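Local structure of telomerase reverse transcriptase (Takifugu rubripes, 4LMO) at residues Arg18-Phe23 with Arg218-Ala223; Gln115-His120 with Phe235-Val240; Trp139-Asn144 with Val175-Trp180. The protein adds telomeric repeats to chromosome ends by copying a template within telomerase RNA, which it binds partly through the RNA-binding domain that this chain comprises. All blocks are in the same frame, centred on the assembly; numbering follows the deposited sequence.

Interaction 1 (Arg18-Phe23 with Arg218-Ala223)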
loop_
_atom_site.group_PDB
_atom_site.type_symbol
_atom_site.label_atom_id
_atom_site.label_comp_id
_atom_site.label_asym_id
_atom_site.label_seq_id
_atom_site.Cartn_x
_atom_site.Cartn_y
_atom_site.Cartn_z
ATOM N N ARG A 18 13.537 -0.589 0.809
ATOM C CA ARG A 18 14.216 -1.668 1.538
ATOM C C ARG A 18 13.395 -2.958 1.571
ATOM O O ARG A 18 13.692 -3.865 2.347
ATOM C CB ARG A 18 14.541 -1.237 2.978
ATOM C CG ARG A 18 15.305 0.074 3.121
ATOM C CD ARG A 18 16.801 -0.091 2.913
ATOM N NE ARG A 18 17.502 1.167 3.164
ATOM C CZ ARG A 18 18.823 1.326 3.141
ATOM N NH1 ARG A 18 19.627 0.302 2.879
ATOM N NH2 ARG A 18 19.340 2.522 3.384
ATOM N N GLY A 19 12.362 -3.037 0.739
ATOM C CA GLY A 19 11.522 -4.227 0.688
ATOM C C GLY A 19 10.372 -4.228 1.677
ATOM O O GLY A 19 10.139 -3.248 2.387
ATOM N N MET A 20 9.676 -5.361 1.736
ATOM C CA MET A 20 8.392 -5.478 2.425
ATOM C C MET A 20 8.440 -5.496 3.955
ATOM O O MET A 20 7.402 -5.371 4.605
ATOM C CB MET A 20 7.638 -6.708 1.911
ATOM C CG MET A 20 7.133 -6.565 0.484
ATOM S SD MET A 20 5.947 -5.219 0.306
ATOM C CE MET A 20 4.492 -5.960 1.037
ATOM N N ARG A 21 9.633 -5.637 4.528
ATOM C CA ARG A 21 9.774 -5.737 5.982
ATOM C C ARG A 21 9.259 -4.494 6.719
ATOM O O ARG A 21 8.669 -4.607 7.794
ATOM C CB ARG A 21 11.226 -6.035 6.369
ATOM C CG ARG A 21 11.372 -6.801 7.676
ATOM C CD ARG A 21 12.820 -7.186 7.957
ATOM N NE ARG A 21 13.338 -8.172 7.007
ATOM C CZ ARG A 21 13.272 -9.492 7.171
ATOM N NH1 ARG A 21 12.703 -10.010 8.255
ATOM N NH2 ARG A 21 13.776 -10.299 6.247
ATOM N N SER A 22 9.467 -3.317 6.132
ATOM C CA SER A 22 9.002 -2.066 6.736
ATOM C C SER A 22 7.654 -1.584 6.180
ATOM O O SER A 22 7.253 -0.440 6.413
ATOM C CB SER A 22 10.070 -0.973 6.612
ATOM O OG SER A 22 10.407 -0.739 5.259
ATOM N N PHE A 23 6.958 -2.461 5.459
ATOM C CA PHE A 23 5.618 -2.166 4.946
ATOM C C PHE A 23 4.592 -2.158 6.077
ATOM O O PHE A 23 4.639 -3.006 6.972
ATOM C CB PHE A 23 5.224 -3.180 3.863
ATOM C CG PHE A 23 3.816 -3.027 3.358
ATOM C CD1 PHE A 23 3.427 -1.890 2.658
ATOM C CD2 PHE A 23 2.879 -4.033 3.564
ATOM C CE1 PHE A 23 2.130 -1.754 2.187
ATOM C CE2 PHE A 23 1.582 -3.906 3.090
ATOM C CZ PHE A 23 1.207 -2.764 2.402
ATOM N N ARG A 218 6.565 2.514 -2.152
ATOM C CA ARG A 218 7.646 2.955 -1.257
ATOM C C ARG A 218 8.593 1.827 -0.849
ATOM O O ARG A 218 9.810 2.015 -0.827
ATOM C CB ARG A 218 7.079 3.620 0.002
ATOM C CG ARG A 218 6.970 5.135 -0.078
ATOM C CD ARG A 218 6.484 5.758 1.228
ATOM N NE ARG A 218 7.234 5.291 2.399
ATOM C CZ ARG A 218 8.391 5.797 2.824
ATOM N NH1 ARG A 218 8.972 6.803 2.180
ATOM N NH2 ARG A 218 8.977 5.289 3.900
ATOM N N ALA A 219 8.032 0.665 -0.528
ATOM C CA ALA A 219 8.818 -0.467 -0.047
ATOM C C ALA A 219 9.592 -1.186 -1.157
ATOM O O ALA A 219 10.800 -1.408 -1.033
ATOM C CB ALA A 219 7.928 -1.445 0.709
ATOM N N CYS A 220 8.896 -1.525 -2.243
ATOM C CA CYS A 220 9.437 -2.403 -3.285
ATOM C C CYS A 220 10.267 -1.699 -4.354
ATOM O O CYS A 220 11.006 -2.347 -5.094
ATOM C CB CYS A 220 8.304 -3.180 -3.957
ATOM S SG CYS A 220 7.311 -4.151 -2.807
ATOM N N PHE A 221 10.140 -0.379 -4.438
ATOM C CA PHE A 221 10.812 0.382 -5.480
ATOM C C PHE A 221 11.569 1.576 -4.915
ATOM O O PHE A 221 11.347 1.982 -3.772
ATOM C CB PHE A 221 9.798 0.872 -6.522
ATOM C CG PHE A 221 9.060 -0.233 -7.225
ATOM C CD1 PHE A 221 9.575 -0.803 -8.385
ATOM C CD2 PHE A 221 7.845 -0.699 -6.734
ATOM C CE1 PHE A 221 8.895 -1.825 -9.035
ATOM C CE2 PHE A 221 7.160 -1.718 -7.377
ATOM C CZ PHE A 221 7.685 -2.281 -8.532
ATOM N N TYR A 222 12.472 2.125 -5.721
ATOM C CA TYR A 222 13.030 3.439 -5.454
ATOM C C TYR A 222 12.958 4.276 -6.721
ATOM O O TYR A 222 13.529 3.915 -7.751
ATOM C CB TYR A 222 14.470 3.362 -4.935
ATOM C CG TYR A 222 15.020 4.711 -4.515
ATOM C CD1 TYR A 222 14.896 5.158 -3.201
ATOM C CD2 TYR A 222 15.640 5.553 -5.439
ATOM C CE1 TYR A 222 15.386 6.395 -2.816
ATOM C CE2 TYR A 222 16.133 6.793 -5.062
ATOM C CZ TYR A 222 16.006 7.208 -3.751
ATOM O OH TYR A 222 16.501 8.439 -3.377
ATOM N N ALA A 223 12.245 5.391 -6.637
ATOM C CA ALA A 223 12.121 6.305 -7.761
ATOM C C ALA A 223 13.185 7.393 -7.696
ATOM O O ALA A 223 13.475 7.926 -6.624
ATOM C CB ALA A 223 10.729 6.914 -7.804
#
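Gly19 gives its backbone N-H to the carbonyl oxygen of Ala219, with Gly19 N 2.9 Å from Ala219 O. The bond is bent, 146° at the hydrogen, and the donor stands above the carbonyl plane. It ties the loop after helix 6-15, the helix carrying the RNA-binding TFLY motif, to the last turn of helix 191-220. With phi at 87°, a side chain at Gly19 would press its first carbon on the carbonyl oxygen of Arg18, so only glycine sits easily here.

Packing adds to this polar link. The methyl of Ala219 points at the loop, and its CB lies 3.3 Å from Gly19 O. Beside it two sulfurs meet, Met20 SD lying 3.6 Å from Cys220 SG. Bends in the methionine chain at chi2 and chi3 fold the thioether round to the helix end, where SD also reaches Ala219 CB at 4.3 Å.

Helix 88-93 flanks the pair of sulfurs, with Tyr88 against Met20 and Leu92 against Cys220, while Leu216 of helix 191-220 also touches Met20. Gly17 and Arg218 share a further backbone bond, and just past Cys220 the chain leaves the helix for strand 221-224, which pairs antiparallel with strand 234-237.

Interaction 2 (Gln115-His120 with Phe235-Val240)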
loop_
_atom_site.group_PDB
_atom_site.type_symbol
_atom_site.label_atom_id
_atom_site.label_comp_id
_atom_site.label_asym_id
_atom_site.label_seq_id
_atom_site.Cartn_x
_atom_site.Cartn_y
_atom_site.Cartn_z
ATOM N N GLN A 115 17.541 -1.233 -16.379
ATOM C CA GLN A 115 16.635 -2.162 -15.703
ATOM C C GLN A 115 15.730 -1.470 -14.682
ATOM O O GLN A 115 15.844 -1.694 -13.473
ATOM C CB GLN A 115 17.409 -3.315 -15.056
ATOM C CG GLN A 115 16.553 -4.544 -14.790
ATOM C CD GLN A 115 17.223 -5.552 -13.880
ATOM O OE1 GLN A 115 18.398 -5.887 -14.052
ATOM N NE2 GLN A 115 16.472 -6.049 -12.909
ATOM N N HIS A 116 14.832 -0.629 -15.184
ATOM C CA HIS A 116 13.830 0.032 -14.352
ATOM C C HIS A 116 12.441 -0.362 -14.784
ATOM O O HIS A 116 12.254 -0.902 -15.874
ATOM C CB HIS A 116 14.011 1.549 -14.386
ATOM C CG HIS A 116 14.063 2.131 -15.778
ATOM N ND1 HIS A 116 13.007 2.734 -16.350
ATOM C CD2 HIS A 116 15.095 2.182 -16.709
ATOM C CE1 HIS A 116 13.343 3.152 -17.583
ATOM N NE2 HIS A 116 14.621 2.811 -17.803
ATOM N N CYS A 117 11.459 -0.108 -13.925
ATOM C CA CYS A 117 10.070 -0.455 -14.211
ATOM C C CYS A 117 9.254 0.772 -14.597
ATOM O O CYS A 117 9.223 1.760 -13.862
ATOM C CB CYS A 117 9.431 -1.140 -13.003
ATOM S SG CYS A 117 10.343 -2.580 -12.401
ATOM N N GLY A 118 8.598 0.704 -15.752
ATOM C CA GLY A 118 7.674 1.752 -16.175
ATOM C C GLY A 118 6.450 1.779 -15.280
ATOM O O GLY A 118 6.072 0.754 -14.709
ATOM N N SER A 119 5.827 2.949 -15.160
ATOM C CA SER A 119 4.682 3.143 -14.256
ATOM C C SER A 119 3.530 2.165 -14.497
ATOM O O SER A 119 2.783 1.837 -13.572
ATOM C CB SER A 119 4.176 4.585 -14.328
ATOM O OG SER A 119 3.818 4.932 -15.654
ATOM N N HIS A 120 3.401 1.707 -15.741
ATOM C CA HIS A 120 2.386 0.729 -16.135
ATOM C C HIS A 120 2.662 -0.637 -15.567
ATOM O O HIS A 120 1.731 -1.392 -15.275
ATOM C CB HIS A 120 2.269 0.668 -17.658
ATOM C CG HIS A 120 3.586 0.452 -18.367
ATOM N ND1 HIS A 120 3.876 -0.683 -19.024
ATOM C CD2 HIS A 120 4.699 1.279 -18.499
ATOM C CE1 HIS A 120 5.111 -0.591 -19.553
ATOM N NE2 HIS A 120 5.614 0.608 -19.230
ATOM N N PHE A 235 11.331 4.237 -11.921
ATOM C CA PHE A 235 11.147 3.341 -10.780
ATOM C C PHE A 235 12.069 2.133 -10.891
ATOM O O PHE A 235 11.937 1.338 -11.819
ATOM C CB PHE A 235 9.707 2.828 -10.713
ATOM C CG PHE A 235 8.689 3.881 -10.403
ATOM C CD1 PHE A 235 7.954 4.472 -11.422
ATOM C CD2 PHE A 235 8.443 4.265 -9.088
ATOM C CE1 PHE A 235 7.000 5.438 -11.141
ATOM C CE2 PHE A 235 7.493 5.231 -8.799
ATOM C CZ PHE A 235 6.770 5.818 -9.827
ATOM N N TYR A 236 12.990 1.989 -9.945
ATOM C CA TYR A 236 13.818 0.790 -9.872
ATOM C C TYR A 236 13.324 -0.125 -8.759
ATOM O O TYR A 236 13.058 0.339 -7.650
ATOM C CB TYR A 236 15.285 1.148 -9.614
ATOM C CG TYR A 236 16.006 1.771 -10.788
ATOM C CD1 TYR A 236 16.730 0.986 -11.685
ATOM C CD2 TYR A 236 15.977 3.151 -10.993
ATOM C CE1 TYR A 236 17.396 1.559 -12.760
ATOM C CE2 TYR A 236 16.638 3.731 -12.063
ATOM C CZ TYR A 236 17.345 2.934 -12.941
ATOM O OH TYR A 236 18.000 3.519 -14.000
ATOM N N ARG A 237 13.200 -1.416 -9.052
ATOM C CA ARG A 237 13.040 -2.423 -8.004
ATOM C C ARG A 237 14.157 -2.178 -6.996
ATOM O O ARG A 237 15.318 -2.009 -7.390
ATOM C CB ARG A 237 13.168 -3.834 -8.577
ATOM C CG ARG A 237 12.027 -4.286 -9.480
ATOM C CD ARG A 237 10.916 -4.983 -8.710
ATOM N NE ARG A 237 11.419 -6.065 -7.864
ATOM C CZ ARG A 237 11.411 -7.356 -8.186
ATOM N NH1 ARG A 237 10.915 -7.764 -9.348
ATOM N NH2 ARG A 237 11.897 -8.247 -7.332
ATOM N N GLN A 238 13.818 -2.141 -5.710
ATOM C CA GLN A 238 14.787 -1.739 -4.685
ATOM C C GLN A 238 16.056 -2.604 -4.688
ATOM O O GLN A 238 17.125 -2.135 -4.300
ATOM C CB GLN A 238 14.144 -1.661 -3.288
ATOM C CG GLN A 238 14.587 -2.722 -2.287
ATOM C CD GLN A 238 13.655 -3.911 -2.225
ATOM O OE1 GLN A 238 12.462 -3.795 -2.513
ATOM N NE2 GLN A 238 14.191 -5.061 -1.835
ATOM N N GLU A 239 15.926 -3.850 -5.143
ATOM C CA GLU A 239 17.064 -4.763 -5.285
ATOM C C GLU A 239 18.055 -4.258 -6.332
ATOM O O GLU A 239 19.268 -4.300 -6.115
ATOM C CB GLU A 239 16.602 -6.177 -5.657
ATOM C CG GLU A 239 15.737 -6.873 -4.614
ATOM C CD GLU A 239 14.250 -6.641 -4.818
ATOM O OE1 GLU A 239 13.867 -5.620 -5.438
ATOM O OE2 GLU A 239 13.456 -7.487 -4.352
ATOM N N VAL A 240 17.529 -3.781 -7.461
ATOM C CA VAL A 240 18.360 -3.227 -8.531
ATOM C C VAL A 240 18.967 -1.897 -8.083
ATOM O O VAL A 240 20.107 -1.578 -8.433
ATOM C CB VAL A 240 17.578 -3.024 -9.849
ATOM C CG1 VAL A 240 18.540 -2.891 -11.021
ATOM C CG2 VAL A 240 16.619 -4.175 -10.099
HETATM O O HOH W 1 13.639 -2.320 -11.653
#
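Cys117 N donates to Phe235 O across 2.6 Å, nearly straight at 168°. The acceptor lies on strand 234-237, the second strand of a beta hairpin with 221-224, and the bond ties the 115-118 loop to that hairpin. Both segments of the contact run into helices: Gly118 holds the N-cap position of helix 119-133 and Arg237 that of helix 238-251.

His116 and Tyr236 make a CH-pi contact. His116 CB sits over the centre of the Tyr236 ring, 3.8 Å from its centroid and 11° off the normal. The imidazole itself is swung aside, since CG lies between the backbone N and the carbonyl carbon (chi1 53°), and its plane meets the phenol ring obliquely. The tyrosine hydroxyl is held by Leu113 O. Further along, the amide end of Gln115 rests on both methyls of Val240, with Gln115 CD 4.1 Å from Val240 CG1.

On the disulfide side, Cys117 SG, bonded to Cys96, touches Arg237 CG at 3.8 Å. That arginine returns to the same cystine, its NH1 bonding to Cys96 O, while Glu239 OE2 lies in plane at the guanidinium edge, in a salt bridge whose hydrogen bonds are long and weak. One water completes the joint: it donates to Gln115 O at 2.9 Å and accepts from Arg237 N at 2.8 Å.

Interaction 3 (Trp139-Asn144 with Val175-Trp180)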
loop_
_atom_site.group_PDB
_atom_site.type_symbol
_atom_site.label_atom_id
_atom_site.label_comp_id
_atom_site.label_asym_id
_atom_site.label_seq_id
_atom_site.Cartn_x
_atom_site.Cartn_y
_atom_site.Cartn_z
ATOM N N TRP A 139 -15.067 -4.022 -1.763
ATOM C CA TRP A 139 -15.255 -3.177 -2.946
ATOM C C TRP A 139 -16.686 -2.747 -3.105
ATOM O O TRP A 139 -16.960 -1.656 -3.602
ATOM C CB TRP A 139 -14.786 -3.888 -4.213
ATOM C CG TRP A 139 -13.297 -4.135 -4.274
ATOM C CD1 TRP A 139 -12.641 -5.363 -4.295
ATOM C CD2 TRP A 139 -12.223 -3.129 -4.320
ATOM N NE1 TRP A 139 -11.282 -5.193 -4.352
ATOM C CE2 TRP A 139 -10.962 -3.881 -4.366
ATOM C CE3 TRP A 139 -12.180 -1.739 -4.328
ATOM C CZ2 TRP A 139 -9.729 -3.246 -4.419
ATOM C CZ3 TRP A 139 -10.930 -1.109 -4.382
ATOM C CH2 TRP A 139 -9.735 -1.847 -4.427
ATOM N N GLY A 140 -17.612 -3.603 -2.680
ATOM C CA GLY A 140 -19.042 -3.318 -2.783
ATOM C C GLY A 140 -19.651 -3.860 -4.062
ATOM O O GLY A 140 -20.719 -4.473 -4.035
ATOM N N SER A 141 -18.966 -3.625 -5.181
ATOM C CA SER A 141 -19.397 -4.102 -6.495
ATOM C C SER A 141 -18.230 -4.201 -7.473
ATOM O O SER A 141 -17.155 -3.644 -7.236
ATOM C CB SER A 141 -20.472 -3.182 -7.078
ATOM O OG SER A 141 -19.966 -1.872 -7.287
ATOM N N GLU A 142 -18.463 -4.910 -8.576
ATOM C CA GLU A 142 -17.495 -5.032 -9.663
ATOM C C GLU A 142 -17.263 -3.670 -10.316
ATOM O O GLU A 142 -16.148 -3.349 -10.728
ATOM C CB GLU A 142 -17.995 -6.050 -10.693
ATOM C CG GLU A 142 -16.930 -6.584 -11.643
ATOM C CD GLU A 142 -16.000 -7.609 -11.009
ATOM O OE1 GLU A 142 -16.204 -7.995 -9.835
ATOM O OE2 GLU A 142 -15.043 -8.032 -11.694
ATOM N N HIS A 143 -18.328 -2.877 -10.394
ATOM C CA HIS A 143 -18.265 -1.496 -10.865
ATOM C C HIS A 143 -17.334 -0.647 -10.029
ATOM O O HIS A 143 -16.536 0.118 -10.570
ATOM C CB HIS A 143 -19.674 -0.909 -10.901
ATOM C CG HIS A 143 -19.714 0.594 -11.034
ATOM N ND1 HIS A 143 -19.900 1.405 -9.978
ATOM C CD2 HIS A 143 -19.592 1.419 -12.149
ATOM C CE1 HIS A 143 -19.897 2.686 -10.391
ATOM N NE2 HIS A 143 -19.708 2.694 -11.721
ATOM N N ASN A 144 -17.416 -0.788 -8.706
ATOM C CA ASN A 144 -16.575 -0.014 -7.787
ATOM C C ASN A 144 -15.092 -0.404 -7.804
ATOM O O ASN A 144 -14.224 0.458 -7.673
ATOM C CB ASN A 144 -17.129 -0.069 -6.356
ATOM C CG ASN A 144 -18.311 0.868 -6.141
ATOM O OD1 ASN A 144 -18.889 0.909 -5.056
ATOM N ND2 ASN A 144 -18.670 1.627 -7.169
ATOM N N VAL A 175 -21.665 4.316 -3.282
ATOM C CA VAL A 175 -21.480 4.108 -1.842
ATOM C C VAL A 175 -22.345 2.961 -1.306
ATOM O O VAL A 175 -21.871 2.123 -0.529
ATOM C CB VAL A 175 -21.754 5.409 -1.046
ATOM C CG1 VAL A 175 -21.645 5.180 0.457
ATOM C CG2 VAL A 175 -20.792 6.509 -1.476
ATOM N N ASN A 176 -23.599 2.917 -1.749
ATOM C CA ASN A 176 -24.572 1.956 -1.231
ATOM C C ASN A 176 -24.368 0.505 -1.682
ATOM O O ASN A 176 -25.005 -0.402 -1.145
ATOM C CB ASN A 176 -26.002 2.438 -1.495
ATOM C CG ASN A 176 -26.378 3.645 -0.644
ATOM O OD1 ASN A 176 -25.809 3.877 0.427
ATOM N ND2 ASN A 176 -27.351 4.417 -1.116
ATOM N N ASN A 177 -23.480 0.292 -2.655
ATOM C CA ASN A 177 -23.058 -1.054 -3.043
ATOM C C ASN A 177 -22.323 -1.768 -1.909
ATOM O O ASN A 177 -22.329 -2.996 -1.828
ATOM C CB ASN A 177 -22.158 -1.011 -4.282
ATOM C CG ASN A 177 -22.923 -0.709 -5.562
ATOM O OD1 ASN A 177 -24.147 -0.586 -5.563
ATOM N ND2 ASN A 177 -22.193 -0.585 -6.662
ATOM N N CYS A 178 -21.695 -0.984 -1.038
ATOM C CA CYS A 178 -20.923 -1.514 0.076
ATOM C C CYS A 178 -21.819 -1.767 1.284
ATOM O O CYS A 178 -22.153 -0.838 2.030
ATOM C CB CYS A 178 -19.794 -0.547 0.445
ATOM S SG CYS A 178 -18.831 0.051 -0.960
ATOM N N ASP A 179 -22.203 -3.030 1.466
ATOM C CA ASP A 179 -23.035 -3.453 2.594
ATOM C C ASP A 179 -22.306 -3.302 3.928
ATOM O O ASP A 179 -22.935 -3.043 4.960
ATOM C CB ASP A 179 -23.478 -4.913 2.423
ATOM C CG ASP A 179 -24.679 -5.071 1.498
ATOM O OD1 ASP A 179 -24.993 -4.145 0.720
ATOM O OD2 ASP A 179 -25.314 -6.146 1.549
ATOM N N TRP A 180 -20.983 -3.460 3.895
ATOM C CA TRP A 180 -20.152 -3.450 5.102
ATOM C C TRP A 180 -20.117 -2.121 5.814
ATOM O O TRP A 180 -19.623 -2.030 6.940
ATOM C CB TRP A 180 -18.740 -3.929 4.782
ATOM C CG TRP A 180 -17.947 -2.995 3.895
ATOM C CD1 TRP A 180 -17.918 -2.963 2.506
ATOM C CD2 TRP A 180 -17.028 -1.929 4.318
ATOM N NE1 TRP A 180 -17.074 -1.983 2.055
ATOM C CE2 TRP A 180 -16.509 -1.325 3.086
ATOM C CE3 TRP A 180 -16.602 -1.430 5.546
ATOM C CZ2 TRP A 180 -15.602 -0.273 3.107
ATOM C CZ3 TRP A 180 -15.686 -0.369 5.554
ATOM C CH2 TRP A 180 -15.200 0.193 4.364
#
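Ser141 and Asn177 meet by their polar ends, hydroxyl oxygen to amide nitrogen. Ser141 is the N-cap residue of helix 142-158, and its OG takes two bonds. It accepts from the backbone amide of its own helix, with Asn144 N 3.1 Å from Ser141 OG, and from the amide of the opposing segment, with Asn177 ND2 at 2.6 Å. The second bond is bent, 136° at the hydrogen, and the hydroxyl oxygen is tilted out of the amide plane of Asn177.

Each torsion explains its half of the meeting. Ser141 OG lies between its backbone N and carbonyl carbon (chi1 63°), which turns it back over the first turn of the helix. Asn177 closes a short 3-10 turn, and its CG, beside the backbone N, carries the amide across to the serine. The side chain of Asn144 lies obliquely against that of Asn177, their amide planes 35° apart. An alanine in place of Ser141 removes OG, which would probably leave the backbone N-H of Asn144 without its capping acceptor and the side-chain amide of Asn177 without its partner, able to turn.

Residues 175-180 lie within a region that, by similarity, contacts the RNA template, so the contact joins the start of helix 142-158 to a loop probably near RNA. Trp180 NE1 bonds to Leu138 O, and Asn176 OD1 to Arg197 on helix 191-220.

The backbones are close where Gly140, at the turn between helices 136-139 and 142-158, adopts a positive phi. Gly140 O lies 3.1 Å from Asn177 O, a pair of acceptors with no bond between them. A CB on Gly140 would collide with Cys178 SG, which sits 3.8 Å from Gly140 CA and 3.7 Å from Trp139 O.

Interactions 1 and 2 are adjacent, their centres 12 Å apart, and share the hairpin of strands 221-224 and 234-237. Probable backbone hydrogen bonds couple them directly: Tyr222 N to Tyr236 O at 2.7 Å and Gln238 N to Cys220 O at 2.9 Å. Their segments alternate along the chain, and both contacts bring distant parts to one hairpin. Interaction 3 is nested within both chain loops yet lies apart, about 30 Å from interaction 1 and 33 Å from interaction 2 between centres, across the chain's centre from the latter. Helix 191-220 runs from the region that by similarity contacts the RNA template, which holds 175-180, to interaction 1, beside the loop after the TFLY motif.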